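Local coordinates for putative ABC transporter, ATP-binding protein ComA (Streptococcus mutans, PDB 3K8U) that belongs by name to the ABC transporters and is represented here by a peptidase domain of the C39 family, in the papain-like clan CA, at residues Cys17-Leu22 and Tyr37-Ser42; His87-Lys92 and Glu130-Ala135. One frame throughout, in Å; residues are numbered along the deposited sequence.

Overall arrangement
The two contacts lie in different layers of a C39 peptidase domain. Interaction 1 packs helix 17-28 against helix 35-41, whereas interaction 2 joins strand 84-90 to the segment that leads from helix 124-130 into strand 134-140. Their centres are 18 Å apart, and their nearest atoms are about 7 Å apart, so they do not touch. Strand 93-104 connects them: Cys17 and Val21 of helix 17-28 rest on His96 and Tyr97, while His87 stacks on Tyr97 and Val88 pairs with His96. Clan CA peptidases place their active-site cysteine at the start of a helix, and Cys17 beside His96 is consistent with that arrangement; interaction 1 holds the same helix from another side, without Cys17 taking part.

Interaction 1: Cys17-Leu22 and Tyr37-Ser42; sequences CGPAVL and YLRELS
Pro19 and Leu22 form one side of a helix-helix packing in the helical part of this papain-like domain, where the first turns of helix 17-28 meet the end of helix 35-41 at Leu38, Arg39 and Ser42. The short axes approach to 8.6 Å and their directions differ by 114°, so the helices cross steeply and contact is confined to a small patch. At its middle the backbones come close, Pro19 CA lying 5.2 Å from Leu38 CA, with the proline ring against the other helix. Pro19 CG sits 3.7 Å from Arg39 CA, and Pro19 CB lies 4.1 Å from Leu38 CB.

Leu38 fills the other side of the patch. Its CB points toward helix 17-28, CG is anti to the carbonyl carbon (chi1 -64°), and the two methyls divide the work: CD1 touches Pro19 O at 3.6 Å and Leu22 CG at 4.0 Å, while CD2 meets Leu22 CD2 at 4.1 Å. The two leucine side chains run obliquely past each other, and Leu22 also leans on Ala57 and Ala58 of helix 51-60, which brings a third helix to the packing.

The polar groups beside the patch have partners outside the contact. Ser42 OG donates to Leu38 O at 2.7 Å, and Ser42 N binds the same oxygen from the opposite face of the carbonyl plane, which fastens the last turn of helix 35-41; OG is also hydrogen-bonded to Thr44 OG1. Arg39 meets Pro19 with CA and CB, while its NE turns to Asp16, the residue before Cys17, in a salt bridge. Between the segments the contact is van der Waals packing, so its fit depends largely on shape, with the Arg39-Asp16 salt bridge adding a polar tie just outside it.

Interaction 2: His87-Lys92 and Glu130-Ala135; sequences HVIKGK and EWTGLA
Glu130 meets three successive residues of strand 84-90 along its length. Its CB lies 4.0 Å from Val88 CB and close to Ile89 O, and CG stays beside that same carbonyl. The first torsion (chi1 -56°) sets CG beside the backbone N, and the extended chain beyond carries the carboxylate along the strand to Lys90. There OE1 receives Lys90 NZ at 2.9 Å in a salt bridge whose hydrogen bond is weak, while OE2 is bound by Tyr98 OH of strand 93-104.

The backbone pairs antiparallel with strand 84-90 just as the chain leaves helix 124-130, before the corner that leads into strand 134-140 of the main sheet. Val88 and Trp131 form a non-hydrogen-bonded pair, flanked by Ile89 N to Glu130 O at 2.8 Å and Thr132 N to His87 O at 3.1 Å. The chain then turns at Gly133, where Thr132 OG1 accepts from Leu134 N at 3.2 Å in an ST turn. Beyond the corner His87 N donates to Leu134 O, and Trp131 NE1 reaches that oxygen at 2.9 Å from the other face of its plane, holding the indole against the turn.

Thr132 CG2 lies over one face of the His87 ring, 4.0 Å from its centroid in a CH-pi contact, and 3.7 Å from Ile89 CG1. His87 NE2 is engaged by Leu94 O.

Interaction 1: Cys17-Leu22 and Tyr37-Ser42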
loop_
_atom_site.group_PDB
_atom_site.type_symbol
_atom_site.label_atom_id
_atom_site.label_comp_id
_atom_site.label_asym_id
_atom_site.label_seq_id
_atom_site.Cartn_x
_atom_site.Cartn_y
_atom_site.Cartn_z
ATOM N N CYS A 17 0.707 1.973 9.406
ATOM C CA CYS A 17 1.047 1.926 7.985
ATOM C C CYS A 17 -0.045 1.252 7.152
ATOM O O CYS A 17 -0.342 1.698 6.041
ATOM C CB CYS A 17 2.389 1.231 7.751
ATOM S SG CYS A 17 3.054 1.587 6.111
ATOM N N GLY A 18 -0.640 0.190 7.696
ATOM C CA GLY A 18 -1.704 -0.527 7.005
ATOM C C GLY A 18 -2.909 0.369 6.778
ATOM O O GLY A 18 -3.409 0.480 5.651
ATOM N N PRO A 19 -3.449 0.968 7.850
ATOM C CA PRO A 19 -4.603 1.860 7.723
ATOM C C PRO A 19 -4.298 2.990 6.737
ATOM O O PRO A 19 -5.155 3.374 5.942
ATOM C CB PRO A 19 -4.764 2.395 9.146
ATOM C CG PRO A 19 -4.384 1.229 9.974
ATOM C CD PRO A 19 -3.161 0.680 9.267
ATOM N N ALA A 20 -3.064 3.495 6.770
ATOM C CA ALA A 20 -2.647 4.583 5.885
ATOM C C ALA A 20 -2.672 4.235 4.399
ATOM O O ALA A 20 -3.206 5.007 3.601
ATOM C CB ALA A 20 -1.273 5.106 6.284
ATOM N N VAL A 21 -2.086 3.100 4.010
ATOM C CA VAL A 21 -2.103 2.727 2.592
ATOM C C VAL A 21 -3.524 2.446 2.112
ATOM O O VAL A 21 -3.877 2.798 0.990
ATOM C CB VAL A 21 -1.158 1.529 2.245
ATOM C CG1 VAL A 21 0.285 1.906 2.548
ATOM C CG2 VAL A 21 -1.562 0.262 2.986
ATOM N N LEU A 22 -4.349 1.852 2.972
ATOM C CA LEU A 22 -5.730 1.565 2.602
ATOM C C LEU A 22 -6.492 2.877 2.400
ATOM O O LEU A 22 -7.228 3.027 1.423
ATOM C CB LEU A 22 -6.416 0.694 3.660
ATOM C CG LEU A 22 -7.884 0.323 3.396
ATOM C CD1 LEU A 22 -8.038 -0.325 2.026
ATOM C CD2 LEU A 22 -8.382 -0.611 4.488
ATOM N N TYR A 37 -10.568 4.999 12.014
ATOM C CA TYR A 37 -11.646 4.115 11.576
ATOM C C TYR A 37 -11.098 2.854 10.906
ATOM O O TYR A 37 -11.528 1.742 11.215
ATOM C CB TYR A 37 -12.566 4.863 10.611
ATOM C CG TYR A 37 -13.705 4.047 10.037
ATOM C CD1 TYR A 37 -14.751 3.605 10.846
ATOM C CD2 TYR A 37 -13.753 3.748 8.676
ATOM C CE1 TYR A 37 -15.821 2.891 10.312
ATOM C CE2 TYR A 37 -14.815 3.034 8.132
ATOM C CZ TYR A 37 -15.846 2.610 8.954
ATOM O OH TYR A 37 -16.900 1.909 8.418
ATOM N N LEU A 38 -10.148 3.031 9.992
ATOM C CA LEU A 38 -9.559 1.897 9.283
ATOM C C LEU A 38 -8.700 1.031 10.193
ATOM O O LEU A 38 -8.586 -0.177 9.982
ATOM C CB LEU A 38 -8.760 2.369 8.064
ATOM C CG LEU A 38 -9.607 3.052 6.987
ATOM C CD1 LEU A 38 -8.731 3.444 5.814
ATOM C CD2 LEU A 38 -10.716 2.114 6.530
ATOM N N ARG A 39 -8.119 1.641 11.222
ATOM C CA ARG A 39 -7.294 0.912 12.182
ATOM C C ARG A 39 -8.177 -0.126 12.871
ATOM O O ARG A 39 -7.771 -1.273 13.073
ATOM C CB ARG A 39 -6.718 1.872 13.227
ATOM C CG ARG A 39 -5.738 1.228 14.205
ATOM C CD ARG A 39 -5.427 2.149 15.381
ATOM N NE ARG A 39 -4.851 3.421 14.952
ATOM C CZ ARG A 39 -5.374 4.614 15.222
ATOM N NH1 ARG A 39 -6.499 4.714 15.921
ATOM N NH2 ARG A 39 -4.756 5.712 14.814
ATOM N N GLU A 40 -9.392 0.291 13.219
ATOM C CA GLU A 40 -10.354 -0.588 13.876
ATOM C C GLU A 40 -10.879 -1.666 12.922
ATOM O O GLU A 40 -10.941 -2.845 13.282
ATOM C CB GLU A 40 -11.508 0.242 14.457
ATOM C CG GLU A 40 -12.675 -0.567 15.036
ATOM C CD GLU A 40 -12.261 -1.546 16.125
ATOM O OE1 GLU A 40 -11.276 -1.279 16.849
ATOM O OE2 GLU A 40 -12.935 -2.591 16.260
ATOM N N LEU A 41 -11.214 -1.264 11.697
ATOM C CA LEU A 41 -11.728 -2.188 10.685
ATOM C C LEU A 41 -10.728 -3.254 10.247
ATOM O O LEU A 41 -11.121 -4.363 9.878
ATOM C CB LEU A 41 -12.205 -1.420 9.453
ATOM C CG LEU A 41 -13.708 -1.206 9.279
ATOM C CD1 LEU A 41 -14.271 -0.427 10.457
ATOM C CD2 LEU A 41 -13.965 -0.479 7.968
ATOM N N SER A 42 -9.443 -2.910 10.263
ATOM C CA SER A 42 -8.392 -3.842 9.856
ATOM C C SER A 42 -7.800 -4.647 11.011
ATOM O O SER A 42 -6.855 -5.413 10.814
ATOM C CB SER A 42 -7.276 -3.087 9.128
ATOM O OG SER A 42 -6.679 -2.125 9.978
#

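Interaction 2: His87-Lys92 and Glu130-Ala135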
loop_
_atom_site.group_PDB
_atom_site.type_symbol
_atom_site.label_atom_id
_atom_site.label_comp_id
_atom_site.label_asym_id
_atom_site.label_seq_id
_atom_site.Cartn_x
_atom_site.Cartn_y
_atom_site.Cartn_z
ATOM N N HIS A 87 3.798 -5.079 0.183
ATOM C CA HIS A 87 4.392 -5.331 1.491
ATOM C C HIS A 87 5.906 -5.224 1.339
ATOM O O HIS A 87 6.509 -5.917 0.508
ATOM C CB HIS A 87 4.000 -6.736 1.974
ATOM C CG HIS A 87 4.474 -7.066 3.357
ATOM N ND1 HIS A 87 4.623 -8.364 3.799
ATOM C CD2 HIS A 87 4.831 -6.273 4.395
ATOM C CE1 HIS A 87 5.053 -8.355 5.048
ATOM N NE2 HIS A 87 5.187 -7.100 5.433
ATOM N N VAL A 88 6.517 -4.335 2.115
ATOM C CA VAL A 88 7.965 -4.138 2.051
ATOM C C VAL A 88 8.592 -4.264 3.427
ATOM O O VAL A 88 8.023 -3.802 4.419
ATOM C CB VAL A 88 8.337 -2.757 1.454
ATOM C CG1 VAL A 88 7.913 -2.682 -0.007
ATOM C CG2 VAL A 88 7.670 -1.630 2.254
ATOM N N ILE A 89 9.745 -4.925 3.490
ATOM C CA ILE A 89 10.453 -5.099 4.754
ATOM C C ILE A 89 11.477 -3.972 4.870
ATOM O O ILE A 89 12.336 -3.813 4.007
ATOM C CB ILE A 89 11.202 -6.460 4.816
ATOM C CG1 ILE A 89 10.253 -7.612 4.480
ATOM C CG2 ILE A 89 11.826 -6.660 6.200
ATOM C CD1 ILE A 89 9.115 -7.813 5.472
ATOM N N LYS A 90 11.350 -3.158 5.911
ATOM C CA LYS A 90 12.280 -2.054 6.116
ATOM C C LYS A 90 12.918 -2.192 7.485
ATOM O O LYS A 90 12.301 -1.873 8.504
ATOM C CB LYS A 90 11.558 -0.712 5.987
ATOM C CG LYS A 90 10.961 -0.468 4.612
ATOM C CD LYS A 90 10.454 0.954 4.469
ATOM C CE LYS A 90 11.585 1.962 4.560
ATOM N NZ LYS A 90 12.606 1.768 3.496
ATOM N N GLY A 91 14.159 -2.669 7.502
ATOM C CA GLY A 91 14.854 -2.873 8.759
ATOM C C GLY A 91 14.109 -3.946 9.526
ATOM O O GLY A 91 13.782 -4.994 8.965
ATOM N N LYS A 92 13.797 -3.674 10.790
ATOM C CA LYS A 92 13.070 -4.634 11.611
ATOM C C LYS A 92 11.555 -4.492 11.459
ATOM O O LYS A 92 10.792 -5.216 12.099
ATOM C CB LYS A 92 13.485 -4.513 13.081
ATOM C CG LYS A 92 14.978 -4.729 13.313
ATOM C CD LYS A 92 15.302 -5.036 14.770
ATOM C CE LYS A 92 14.785 -6.412 15.178
ATOM N NZ LYS A 92 15.199 -6.784 16.563
ATOM N N GLU A 130 13.496 -4.638 -0.952
ATOM C CA GLU A 130 12.579 -4.565 0.193
ATOM C C GLU A 130 11.266 -5.337 0.028
ATOM O O GLU A 130 10.685 -5.807 1.006
ATOM C CB GLU A 130 12.207 -3.101 0.479
ATOM C CG GLU A 130 13.370 -2.154 0.726
ATOM C CD GLU A 130 12.920 -0.706 0.924
ATOM O OE1 GLU A 130 13.755 0.110 1.364
ATOM O OE2 GLU A 130 11.744 -0.379 0.638
ATOM N N TRP A 131 10.789 -5.427 -1.210
ATOM C CA TRP A 131 9.514 -6.080 -1.534
ATOM C C TRP A 131 9.456 -7.594 -1.317
ATOM O O TRP A 131 10.316 -8.340 -1.799
ATOM C CB TRP A 131 9.154 -5.737 -2.985
ATOM C CG TRP A 131 7.779 -6.141 -3.457
ATOM C CD1 TRP A 131 6.617 -6.142 -2.734
ATOM C CD2 TRP A 131 7.424 -6.508 -4.788
ATOM N NE1 TRP A 131 5.554 -6.476 -3.545
ATOM C CE2 TRP A 131 6.026 -6.706 -4.812
ATOM C CE3 TRP A 131 8.156 -6.683 -5.973
ATOM C CZ2 TRP A 131 5.344 -7.068 -5.975
ATOM C CZ3 TRP A 131 7.477 -7.040 -7.128
ATOM C CH2 TRP A 131 6.081 -7.228 -7.120
ATOM N N THR A 132 8.429 -8.045 -0.599
ATOM C CA THR A 132 8.235 -9.469 -0.338
ATOM C C THR A 132 7.617 -10.155 -1.553
ATOM O O THR A 132 7.567 -11.382 -1.617
ATOM C CB THR A 132 7.272 -9.724 0.846
ATOM O OG1 THR A 132 5.959 -9.255 0.506
ATOM C CG2 THR A 132 7.758 -9.022 2.113
ATOM N N GLY A 133 7.148 -9.355 -2.506
ATOM C CA GLY A 133 6.493 -9.893 -3.682
ATOM C C GLY A 133 4.978 -9.806 -3.540
ATOM O O GLY A 133 4.249 -9.933 -4.522
ATOM N N LEU A 134 4.499 -9.579 -2.318
ATOM C CA LEU A 134 3.065 -9.479 -2.072
ATOM C C LEU A 134 2.495 -8.161 -2.572
ATOM O O LEU A 134 3.014 -7.085 -2.259
ATOM C CB LEU A 134 2.743 -9.635 -0.579
ATOM C CG LEU A 134 1.247 -9.543 -0.235
ATOM C CD1 LEU A 134 0.515 -10.765 -0.768
ATOM C CD2 LEU A 134 1.051 -9.429 1.265
ATOM N N ALA A 135 1.431 -8.258 -3.366
ATOM C CA ALA A 135 0.753 -7.084 -3.907
ATOM C C ALA A 135 -0.744 -7.257 -3.677
ATOM O O ALA A 135 -1.286 -8.344 -3.871
ATOM C CB ALA A 135 1.042 -6.931 -5.399
#